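Local coordinates for protein voltage-sensor containing phosphatase (Ciona intestinalis, PDB 3V0D) that probably dephosphorylates phosphoinositide lipids under the control of membrane voltage, using a PTEN-like phosphatase domain coupled to a C2 domain, at residues F23-T28 against R49-E54; S38-G43 against R76-T81; I209-G214 against T252-T257; V272-T277 against C288-W293. The protein carries 1 engineered substitution. All blocks are in the same frame, centred on the assembly; numbering follows the deposited sequence. Where two conformers were deposited one is given.

Contact 1. Residues F23-T28 against R49-E54; sequences FDLDLT and RNPIGE
Asn-50 turns CG away from its own carbonyl carbon (chi1 -74°), and this carries its amide to the backbone of Asp-26. Leu-25 has a similar first torsion (-65°), which lays its CD2 methyl over one face of that amide, 3.8 Å from Asn-50 CG. The amide then makes two bonds to one residue. Asp-26 N donates to Asn-50 OD1 at 2.8 Å, tilted 16° from the carbonyl plane. Asn-50 ND2 donates to Asp-26 O at 2.9 Å. The acceptor lies nearly in the amide plane, but the N-H comes from above the carbonyl plane of Asp-26. With both ends used, the rotation of the amide is fixed. Asp-26 is the corner where strand 23-25 gives way to strand 27-29 of the phosphatase domain's mixed sheet. The side-chain amide bonds both the N-H and the C=O of the corner residue, much as a neighbouring strand would. Asp-26 OD1 turns from the amide and forms a salt bridge with Arg-161. Farther along, Leu-25 CD2 also touches Glu-54 CB at 4.1 Å, in the first turn of helix 52-62. Pro-51 is the N-cap residue of that helix. Phe-23 CE2 approaches Glu-54 O obliquely at 3.7 Å; the ring also packs edge-to-face with Phe-58. Glu-54 OE1 binds Arg-57 and receives a bond from a water at 2.7 Å. The same water accepts from Asp-24 N at 3.0 Å.

Contact 2. Residues S38-G43 against R76-T81; sequences SFPSSG and RGYDET
Arg-76 O is met by Phe-39 CE1 at 3.5 Å, in the plane of the ring and at its edge, and it also accepts a hydrogen bond from Asn-71 ND2. Gly-77 O lies at the same ring's edge, near Phe-39 CZ. The side chain of Arg-76 then bends at chi3 (-66°) and folds back over the ring. In the conformer described, its guanidinium lies flat on one face of Phe-39, with planes 10° apart. Arg-76 CZ stands 4.0 Å from the centroid of the Phe-39 ring, a cation-pi stack. Arg-76 NH2 lies 3.7 Å from Phe-39 CG. Pro-40 CD covers the opposite face. Tyr-78 turns its edge toward the face of Phe-39 in an offset edge-to-face pair, planes at 78°, with Tyr-78 CD2 3.6 Å from Phe-39 CZ. Farther out on the tyrosine ring, Tyr-78 CE2 meets Pro-40 CG at 3.7 Å. Tyr-78 OH is hydrogen-bonded to His-125 NE2, so the ring is held at both its apolar flank and its tip. His-125 ends strand 121-125, which in this family leads into the phosphate-binding P-loop. The contact therefore packs the loop after strand 67-73 against strand 34-41, beside the probable active-site end of a PTEN-type phosphatase domain.

Contact 3. Residues I209-G214 against T252-T257; sequences ITAIQG and TDDCVT
Ile-209 and Val-256 form the close-packed part of this contact. They are an antiparallel hydrogen-bonded pair, with Ile-209 N to Val-256 O at 2.9 Å and Val-256 N to Ile-209 O at 3.0 Å. Both donors lie in the plane of the carbonyl they meet. On the same face, Val-256 CG2 touches Ile-209 CB at 3.8 Å. Ile-212 completes this apolar patch, and Leu-223 of strand 223-229 packs on both isoleucines. The next pair, Thr-210 and Cys-255, is non-hydrogen-bonded and turns its side chains to the other face. There the hydroxyl of Thr-210 bonds to Thr-328.

Past the strand ends the contact becomes polar, and its solvent side is the exposed Gln-213. Ile-212 N donates to Asp-254 O at 3.2 Å, from well above the carbonyl plane. Asp-254 holds CG anti to its own N (chi1 -168°), which swings the carboxylate under the turn at 211-213. Gln-213 N meets the syn lone pair of Asp-254 OD2 at 2.8 Å. The Ile-212 CG2 methyl lies 3.5 Å from the same Asp-254 OD2. Asp-254 OD1 takes a bond from a water at 2.9 Å and forms a salt bridge with Arg-324; in the conformer described, the same water also donates to Gln-213 OE1. Asp-254 and Cys-255 stand opposite the single Asp-250, which makes a G1 beta bulge in the hairpin of strands 245-250 and 255-260. The chemistry changes along the contact, from regular sheet bonding to one carboxylate shared by a backbone N-H, a water and an arginine; the arginine probably stabilises its negative charge.

Contact 4. Residues V272-T277 against C288-W293; sequences VRFMST and CPFYFW
Phe-274 packs over Phe-290 from its first side-chain atom onward. Its CB lies over the face of the Phe-290 ring, 3.7 Å from the centroid, in a CH-pi contact. Phe-274 CG is 3.3 Å from Phe-290 CE1, and CD1 is 3.4 Å from the same atom. The rings are 18° from parallel and displaced, so mainly CE1 of Phe-290 lies over the Phe-274 ring. Phe-274 CE1 then reaches Phe-292 CE2 at 3.7 Å, with that atom at the edge of the Phe-274 ring. Phe-290 and Phe-292 each hold CG between backbone N and carbonyl carbon (chi1 55° and 57°), which brings both rings back toward the partner strand. Val-272 CB sits over the face of Phe-292. Beneath the rings, Phe-274 N donates to Phe-290 O at 2.9 Å, and Val-272 and Phe-292 exchange two backbone bonds. On the other face Arg-273 NH2 rests by Cys-288 CB at 3.6 Å, while its NE makes a salt bridge with Asp-286. Strands 269-276 and 290-295 run antiparallel, the latter at the edge of the four-stranded C2 sheet. Their phenylalanines face Val-329 of the second sheet, and Phe-292 also touches helix 176-191.

Overall arrangement
Contacts 1 and 2 belong to the phosphatase domain, contacts 3 and 4 to the C2 domain. The segments of contacts 1 and 2 alternate along the chain. Their centres are 11 Å apart, and they meet in one mixed sheet, where strand 34-41 pairs with both 27-29 and 50-51. Contact 3 closes before contact 4 opens. Those two lie 16 Å apart between centres, on different sheets of the C2 sandwich, and touch through Ile-209 and Phe-274. Contacts 1 and 3 are farthest apart, with centres about 48 Å away. Contact 4 is nearer the phosphatase domain, and its strand 290-295 meets helix 176-191. This places contact 4 next to the phosphatase domain, in a side-by-side packing of the two domains as in PTEN.

Contact 1. Residues F23-T28 against R49-E54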
# COMPACT_ATOMS: atom_id res chain seq x y z
N PHE A 23 20.38 -24.32 1.38
CA PHE A 23 19.11 -23.61 1.55
C PHE A 23 18.38 -23.55 0.23
O PHE A 23 18.99 -23.53 -0.84
CB PHE A 23 19.33 -22.19 2.07
CG PHE A 23 19.90 -22.14 3.45
CD1 PHE A 23 21.27 -21.96 3.65
CD2 PHE A 23 19.07 -22.29 4.56
CE1 PHE A 23 21.79 -21.92 4.94
CE2 PHE A 23 19.59 -22.24 5.85
CZ PHE A 23 20.95 -22.07 6.04
N ASP A 24 17.06 -23.55 0.32
CA ASP A 24 16.21 -23.37 -0.83
C ASP A 24 15.03 -22.54 -0.35
O ASP A 24 14.07 -23.09 0.18
CB ASP A 24 15.76 -24.73 -1.39
CG ASP A 24 15.08 -24.62 -2.73
OD1 ASP A 24 14.97 -25.66 -3.42
OD2 ASP A 24 14.66 -23.51 -3.12
N LEU A 25 15.13 -21.23 -0.53
CA LEU A 25 14.16 -20.29 0.04
C LEU A 25 13.72 -19.22 -0.94
O LEU A 25 14.50 -18.80 -1.81
CB LEU A 25 14.76 -19.61 1.29
CG LEU A 25 15.06 -20.51 2.50
CD1 LEU A 25 15.89 -19.76 3.54
CD2 LEU A 25 13.77 -21.05 3.14
N ASP A 26 12.48 -18.76 -0.78
CA ASP A 26 11.98 -17.58 -1.47
C ASP A 26 12.52 -16.35 -0.71
O ASP A 26 11.94 -15.90 0.28
CB ASP A 26 10.44 -17.61 -1.49
CG ASP A 26 9.82 -16.49 -2.32
OD1 ASP A 26 10.54 -15.59 -2.78
OD2 ASP A 26 8.59 -16.57 -2.58
N LEU A 27 13.65 -15.84 -1.17
CA LEU A 27 14.43 -14.85 -0.42
C LEU A 27 15.35 -14.20 -1.44
O LEU A 27 15.98 -14.89 -2.25
CB LEU A 27 15.21 -15.58 0.68
CG LEU A 27 16.09 -14.75 1.62
CD1 LEU A 27 16.24 -15.46 2.96
CD2 LEU A 27 17.49 -14.44 1.01
N THR A 28 15.41 -12.87 -1.38
CA THR A 28 16.16 -12.09 -2.34
C THR A 28 17.03 -11.08 -1.61
O THR A 28 16.51 -10.31 -0.79
CB THR A 28 15.19 -11.30 -3.26
OG1 THR A 28 14.28 -12.21 -3.91
CG2 THR A 28 15.94 -10.44 -4.29
N ARG A 49 6.30 -22.70 0.27
CA ARG A 49 6.51 -21.88 1.45
C ARG A 49 7.90 -22.05 2.04
O ARG A 49 8.54 -23.10 1.85
CB ARG A 49 5.44 -22.16 2.49
CG ARG A 49 5.38 -23.61 2.90
CD ARG A 49 3.96 -24.05 3.33
NE ARG A 49 3.80 -23.97 4.79
CZ ARG A 49 2.66 -23.73 5.42
NH1 ARG A 49 1.53 -23.54 4.74
NH2 ARG A 49 2.63 -23.68 6.75
N ASN A 50 8.36 -21.02 2.73
CA ASN A 50 9.61 -21.03 3.44
C ASN A 50 9.37 -21.53 4.86
O ASN A 50 8.74 -20.85 5.63
CB ASN A 50 10.14 -19.60 3.60
CG ASN A 50 10.71 -19.00 2.33
OD1 ASN A 50 10.75 -19.63 1.26
ND2 ASN A 50 11.14 -17.73 2.43
N PRO A 51 9.85 -22.72 5.21
CA PRO A 51 9.63 -23.20 6.59
C PRO A 51 10.38 -22.32 7.57
O PRO A 51 11.55 -22.01 7.36
CB PRO A 51 10.22 -24.62 6.56
CG PRO A 51 10.28 -25.00 5.10
CD PRO A 51 10.57 -23.70 4.39
N ILE A 52 9.70 -21.93 8.65
CA ILE A 52 10.30 -21.01 9.63
C ILE A 52 11.61 -21.55 10.22
O ILE A 52 12.53 -20.77 10.46
CB ILE A 52 9.30 -20.62 10.74
CG1 ILE A 52 9.88 -19.53 11.63
CG2 ILE A 52 8.87 -21.85 11.56
CD1 ILE A 52 8.82 -18.76 12.41
N GLY A 53 11.71 -22.86 10.42
CA GLY A 53 12.95 -23.46 10.90
C GLY A 53 14.11 -23.21 9.95
O GLY A 53 15.23 -22.94 10.39
N GLU A 54 13.85 -23.28 8.64
CA GLU A 54 14.89 -23.02 7.65
C GLU A 54 15.24 -21.53 7.54
O GLU A 54 16.39 -21.17 7.38
CB GLU A 54 14.48 -23.57 6.28
CG GLU A 54 14.61 -25.09 6.19
CD GLU A 54 16.06 -25.49 6.33
OE1 GLU A 54 16.81 -25.29 5.35
OE2 GLU A 54 16.46 -25.94 7.42
O HOH W 1 15.99 -24.44 2.97

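Contact 2. Residues S38-G43 against R76-T81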
# COMPACT_ATOMS: atom_id res chain seq x y z
N SER A 38 9.39 -14.04 1.51
CA SER A 38 8.01 -14.41 1.81
C SER A 38 7.84 -14.80 3.28
O SER A 38 8.80 -14.74 4.08
CB SER A 38 7.55 -15.51 0.86
OG SER A 38 8.42 -16.60 0.95
N PHE A 39 6.62 -15.18 3.65
CA PHE A 39 6.31 -15.42 5.05
C PHE A 39 7.04 -16.66 5.61
O PHE A 39 7.03 -17.72 4.96
CB PHE A 39 4.81 -15.63 5.19
CG PHE A 39 4.33 -15.51 6.61
CD1 PHE A 39 4.01 -14.25 7.12
CD2 PHE A 39 4.18 -16.61 7.44
CE1 PHE A 39 3.57 -14.09 8.42
CE2 PHE A 39 3.72 -16.46 8.76
CZ PHE A 39 3.42 -15.18 9.24
N PRO A 40 7.66 -16.57 6.80
CA PRO A 40 8.28 -17.76 7.42
C PRO A 40 7.17 -18.61 8.01
O PRO A 40 6.58 -18.26 9.05
CB PRO A 40 9.21 -17.17 8.50
CG PRO A 40 8.86 -15.78 8.67
CD PRO A 40 7.87 -15.36 7.62
N SER A 41 6.89 -19.74 7.35
CA SER A 41 5.67 -20.48 7.57
C SER A 41 5.81 -21.60 8.59
O SER A 41 6.90 -22.13 8.82
CB SER A 41 5.19 -21.02 6.23
OG SER A 41 5.03 -19.94 5.33
N SER A 42 4.67 -21.97 9.19
CA SER A 42 4.61 -22.95 10.26
C SER A 42 4.91 -24.33 9.74
O SER A 42 4.55 -24.67 8.61
CB SER A 42 3.22 -22.93 10.92
OG SER A 42 2.19 -23.24 10.00
N GLY A 43 5.57 -25.12 10.59
CA GLY A 43 5.85 -26.51 10.26
C GLY A 43 6.94 -26.70 9.21
O GLY A 43 7.58 -25.73 8.77
N ARG A 76 -1.03 -12.19 10.53
CA ARG A 76 -0.37 -13.37 11.10
C ARG A 76 0.99 -13.00 11.67
O ARG A 76 1.79 -12.37 10.96
CB ARG A 76 -0.12 -14.48 10.04
CG ARG A 76 -1.31 -15.29 9.59
CD ARG A 76 -0.84 -16.48 8.75
NE ARG A 76 -0.22 -16.08 7.48
CZ ARG A 76 0.38 -16.92 6.64
NH1 ARG A 76 0.48 -18.21 6.93
NH2 ARG A 76 0.89 -16.46 5.49
N GLY A 77 1.22 -13.38 12.93
CA GLY A 77 2.57 -13.44 13.50
C GLY A 77 3.03 -14.88 13.57
O GLY A 77 2.56 -15.76 12.87
N TYR A 78 4.00 -15.12 14.45
CA TYR A 78 4.66 -16.40 14.61
C TYR A 78 5.50 -16.33 15.88
O TYR A 78 5.57 -15.26 16.52
CB TYR A 78 5.54 -16.80 13.40
CG TYR A 78 6.40 -15.70 12.83
CD1 TYR A 78 7.62 -15.33 13.41
CD2 TYR A 78 6.01 -15.05 11.67
CE1 TYR A 78 8.40 -14.31 12.86
CE2 TYR A 78 6.78 -14.05 11.13
CZ TYR A 78 7.98 -13.69 11.71
OH TYR A 78 8.77 -12.71 11.16
N ASP A 79 6.13 -17.44 16.25
CA ASP A 79 7.03 -17.50 17.39
C ASP A 79 8.32 -16.75 17.08
O ASP A 79 9.23 -17.27 16.41
CB ASP A 79 7.32 -18.98 17.72
CG ASP A 79 8.33 -19.14 18.83
OD1 ASP A 79 8.71 -18.13 19.45
OD2 ASP A 79 8.74 -20.29 19.07
N GLU A 80 8.41 -15.52 17.56
CA GLU A 80 9.54 -14.65 17.25
C GLU A 80 10.81 -15.06 17.97
O GLU A 80 11.90 -14.61 17.62
CB GLU A 80 9.18 -13.20 17.53
CG GLU A 80 8.03 -12.73 16.66
CD GLU A 80 7.54 -11.33 16.95
OE1 GLU A 80 8.05 -10.70 17.90
OE2 GLU A 80 6.62 -10.88 16.24
N THR A 81 10.68 -15.92 18.98
CA THR A 81 11.86 -16.46 19.63
C THR A 81 12.67 -17.37 18.71
O THR A 81 13.87 -17.54 18.92
CB THR A 81 11.49 -17.06 21.00
OG1 THR A 81 10.83 -16.02 21.77
CG2 THR A 81 12.73 -17.55 21.76

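Contact 3. Residues I209-G214 against T252-T257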
# COMPACT_ATOMS: atom_id res chain seq x y z
N ILE A 209 -17.07 11.04 -10.00
CA ILE A 209 -16.49 9.95 -10.75
C ILE A 209 -16.77 10.19 -12.23
O ILE A 209 -17.92 10.32 -12.64
CB ILE A 209 -17.07 8.59 -10.33
CG1 ILE A 209 -16.98 8.41 -8.81
CG2 ILE A 209 -16.40 7.46 -11.10
CD1 ILE A 209 -17.64 7.13 -8.28
N THR A 210 -15.69 10.25 -13.01
CA THR A 210 -15.79 10.44 -14.46
C THR A 210 -15.67 9.11 -15.19
O THR A 210 -15.12 8.16 -14.66
CB THR A 210 -14.70 11.40 -14.96
OG1 THR A 210 -13.40 10.85 -14.69
CG2 THR A 210 -14.87 12.77 -14.30
N ALA A 211 -16.19 9.07 -16.43
CA ALA A 211 -16.22 7.85 -17.24
C ALA A 211 -17.02 6.76 -16.55
O ALA A 211 -16.59 5.61 -16.46
CB ALA A 211 -14.82 7.38 -17.68
N ILE A 212 -18.24 7.11 -16.18
CA ILE A 212 -19.08 6.17 -15.43
C ILE A 212 -19.78 5.13 -16.32
O ILE A 212 -20.10 4.04 -15.86
CB ILE A 212 -20.06 6.94 -14.50
CG1 ILE A 212 -20.70 6.03 -13.43
CG2 ILE A 212 -21.15 7.67 -15.30
CD1 ILE A 212 -19.71 5.53 -12.39
N GLN A 213 -20.00 5.43 -17.61
CA GLN A 213 -20.64 4.46 -18.49
C GLN A 213 -19.86 3.15 -18.47
O GLN A 213 -18.64 3.15 -18.52
CB GLN A 213 -20.76 5.03 -19.92
CG GLN A 213 -20.97 4.00 -21.06
CD GLN A 213 -19.67 3.63 -21.76
OE1 GLN A 213 -19.10 4.43 -22.51
NE2 GLN A 213 -19.21 2.41 -21.55
N GLY A 214 -20.59 2.03 -18.39
CA GLY A 214 -20.01 0.69 -18.39
C GLY A 214 -19.50 0.24 -17.03
O GLY A 214 -19.07 -0.91 -16.91
N THR A 252 -24.47 13.28 -20.40
CA THR A 252 -23.73 13.95 -21.47
C THR A 252 -22.26 14.11 -21.12
O THR A 252 -21.39 13.92 -21.97
CB THR A 252 -24.39 15.27 -21.87
OG1 THR A 252 -24.55 16.11 -20.72
CG2 THR A 252 -25.75 14.98 -22.44
N ASP A 253 -21.98 14.40 -19.84
CA ASP A 253 -20.60 14.54 -19.36
C ASP A 253 -20.05 13.20 -18.88
O ASP A 253 -18.87 13.11 -18.55
CB ASP A 253 -20.52 15.61 -18.26
CG ASP A 253 -20.57 17.03 -18.80
OD1 ASP A 253 -20.51 17.18 -20.04
OD2 ASP A 253 -20.69 17.98 -17.99
N ASP A 254 -20.89 12.17 -18.89
CA ASP A 254 -20.53 10.80 -18.49
C ASP A 254 -19.92 10.77 -17.08
O ASP A 254 -18.86 10.18 -16.86
CB ASP A 254 -19.59 10.16 -19.53
CG ASP A 254 -19.40 8.66 -19.32
OD1 ASP A 254 -18.42 8.11 -19.86
OD2 ASP A 254 -20.23 8.03 -18.63
N CYS A 255 -20.62 11.39 -16.14
CA CYS A 255 -20.07 11.55 -14.78
C CYS A 255 -21.16 11.53 -13.73
O CYS A 255 -22.35 11.82 -13.98
CB CYS A 255 -19.19 12.77 -14.62
SG CYS A 255 -20.13 14.25 -14.72
N VAL A 256 -20.76 11.13 -12.53
CA VAL A 256 -21.62 11.27 -11.36
C VAL A 256 -20.93 12.18 -10.36
O VAL A 256 -19.70 12.16 -10.21
CB VAL A 256 -22.03 9.94 -10.69
CG1 VAL A 256 -22.96 9.12 -11.55
CG2 VAL A 256 -20.84 9.17 -10.32
N THR A 257 -21.75 13.00 -9.73
CA THR A 257 -21.34 13.87 -8.67
C THR A 257 -22.24 13.57 -7.46
O THR A 257 -23.46 13.50 -7.61
CB THR A 257 -21.45 15.32 -9.16
OG1 THR A 257 -20.84 15.44 -10.45
CG2 THR A 257 -20.75 16.22 -8.21
O HOH W 2 -16.57 12.21 -17.56
O HOH W 3 -19.11 7.19 -22.47

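Contact 4. Residues V272-T277 against C288-W293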
# COMPACT_ATOMS: atom_id res chain seq x y z
N VAL A 272 -10.69 4.81 1.39
CA VAL A 272 -12.00 5.02 0.80
C VAL A 272 -12.28 3.84 -0.10
O VAL A 272 -11.49 3.55 -1.01
CB VAL A 272 -12.05 6.34 0.01
CG1 VAL A 272 -13.45 6.59 -0.50
CG2 VAL A 272 -11.57 7.50 0.88
N ARG A 273 -13.37 3.13 0.16
CA ARG A 273 -13.74 1.92 -0.58
C ARG A 273 -15.05 2.17 -1.31
O ARG A 273 -16.00 2.70 -0.73
CB ARG A 273 -13.93 0.73 0.36
CG ARG A 273 -12.65 0.36 1.11
CD ARG A 273 -12.91 -0.74 2.17
NE ARG A 273 -13.26 -2.01 1.56
CZ ARG A 273 -14.47 -2.54 1.51
NH1 ARG A 273 -15.50 -1.96 2.11
NH2 ARG A 273 -14.64 -3.67 0.84
N PHE A 274 -15.11 1.73 -2.55
CA PHE A 274 -16.33 1.83 -3.36
C PHE A 274 -16.84 0.43 -3.60
O PHE A 274 -16.12 -0.43 -4.13
CB PHE A 274 -16.08 2.56 -4.68
CG PHE A 274 -15.74 3.99 -4.48
CD1 PHE A 274 -14.43 4.35 -4.14
CD2 PHE A 274 -16.70 4.98 -4.59
CE1 PHE A 274 -14.09 5.67 -3.92
CE2 PHE A 274 -16.36 6.34 -4.38
CZ PHE A 274 -15.03 6.67 -4.02
N MET A 275 -18.10 0.21 -3.20
CA MET A 275 -18.79 -1.08 -3.33
C MET A 275 -19.90 -0.96 -4.35
O MET A 275 -20.37 0.15 -4.64
CB MET A 275 -19.33 -1.49 -1.96
CG MET A 275 -18.22 -1.83 -0.97
SD MET A 275 -18.74 -1.98 0.73
CE MET A 275 -19.04 -0.26 1.10
N SER A 276 -20.34 -2.10 -4.87
CA SER A 276 -21.38 -2.08 -5.88
C SER A 276 -22.33 -3.23 -5.72
O SER A 276 -21.92 -4.36 -5.41
CB SER A 276 -20.75 -2.18 -7.26
OG SER A 276 -21.72 -2.30 -8.28
N THR A 277 -23.61 -2.97 -5.97
CA THR A 277 -24.60 -4.03 -6.05
C THR A 277 -24.62 -4.71 -7.42
O THR A 277 -25.36 -5.67 -7.62
CB THR A 277 -26.00 -3.48 -5.75
OG1 THR A 277 -26.30 -2.45 -6.67
CG2 THR A 277 -26.10 -2.98 -4.32
N CYS A 288 -13.68 -5.32 -3.01
CA CYS A 288 -14.51 -4.28 -3.64
C CYS A 288 -14.02 -3.96 -5.03
O CYS A 288 -12.87 -4.27 -5.38
CB CYS A 288 -14.61 -3.02 -2.75
SG CYS A 288 -13.06 -2.12 -2.57
N PRO A 289 -14.85 -3.30 -5.84
CA PRO A 289 -14.39 -2.89 -7.17
C PRO A 289 -13.20 -1.95 -7.16
O PRO A 289 -12.26 -2.19 -7.91
CB PRO A 289 -15.63 -2.25 -7.80
CG PRO A 289 -16.77 -3.02 -7.16
CD PRO A 289 -16.33 -3.19 -5.72
N PHE A 290 -13.19 -0.88 -6.34
CA PHE A 290 -12.04 0.02 -6.35
C PHE A 290 -11.96 0.78 -5.04
O PHE A 290 -12.98 0.98 -4.38
CB PHE A 290 -12.04 0.96 -7.58
CG PHE A 290 -13.29 1.79 -7.76
CD1 PHE A 290 -13.36 3.10 -7.30
CD2 PHE A 290 -14.38 1.29 -8.49
CE1 PHE A 290 -14.50 3.89 -7.51
CE2 PHE A 290 -15.52 2.05 -8.67
CZ PHE A 290 -15.58 3.35 -8.21
N TYR A 291 -10.73 1.15 -4.67
CA TYR A 291 -10.49 1.79 -3.36
C TYR A 291 -9.20 2.58 -3.45
O TYR A 291 -8.44 2.43 -4.42
CB TYR A 291 -10.46 0.76 -2.22
CG TYR A 291 -9.31 -0.25 -2.29
CD1 TYR A 291 -8.23 -0.15 -1.40
CD2 TYR A 291 -9.28 -1.29 -3.24
CE1 TYR A 291 -7.19 -1.04 -1.43
CE2 TYR A 291 -8.24 -2.18 -3.29
CZ TYR A 291 -7.17 -2.04 -2.39
OH TYR A 291 -6.15 -2.95 -2.50
N PHE A 292 -8.91 3.38 -2.43
CA PHE A 292 -7.62 4.07 -2.37
C PHE A 292 -7.39 4.60 -0.96
O PHE A 292 -8.33 4.81 -0.20
CB PHE A 292 -7.51 5.21 -3.42
CG PHE A 292 -8.58 6.23 -3.32
CD1 PHE A 292 -8.48 7.31 -2.43
CD2 PHE A 292 -9.69 6.15 -4.16
CE1 PHE A 292 -9.47 8.29 -2.39
CE2 PHE A 292 -10.68 7.13 -4.13
CZ PHE A 292 -10.58 8.17 -3.25
N TRP A 293 -6.12 4.92 -0.69
CA TRP A 293 -5.69 5.61 0.52
C TRP A 293 -5.13 6.98 0.20
O TRP A 293 -4.48 7.18 -0.83
CB TRP A 293 -4.57 4.85 1.20
CG TRP A 293 -4.95 3.54 1.80
CD1 TRP A 293 -5.11 2.33 1.18
CD2 TRP A 293 -5.09 3.28 3.19
NE1 TRP A 293 -5.34 1.34 2.10
CE2 TRP A 293 -5.34 1.91 3.35
CE3 TRP A 293 -5.02 4.09 4.33
CZ2 TRP A 293 -5.49 1.31 4.59
CZ3 TRP A 293 -5.17 3.50 5.57
CH2 TRP A 293 -5.40 2.12 5.69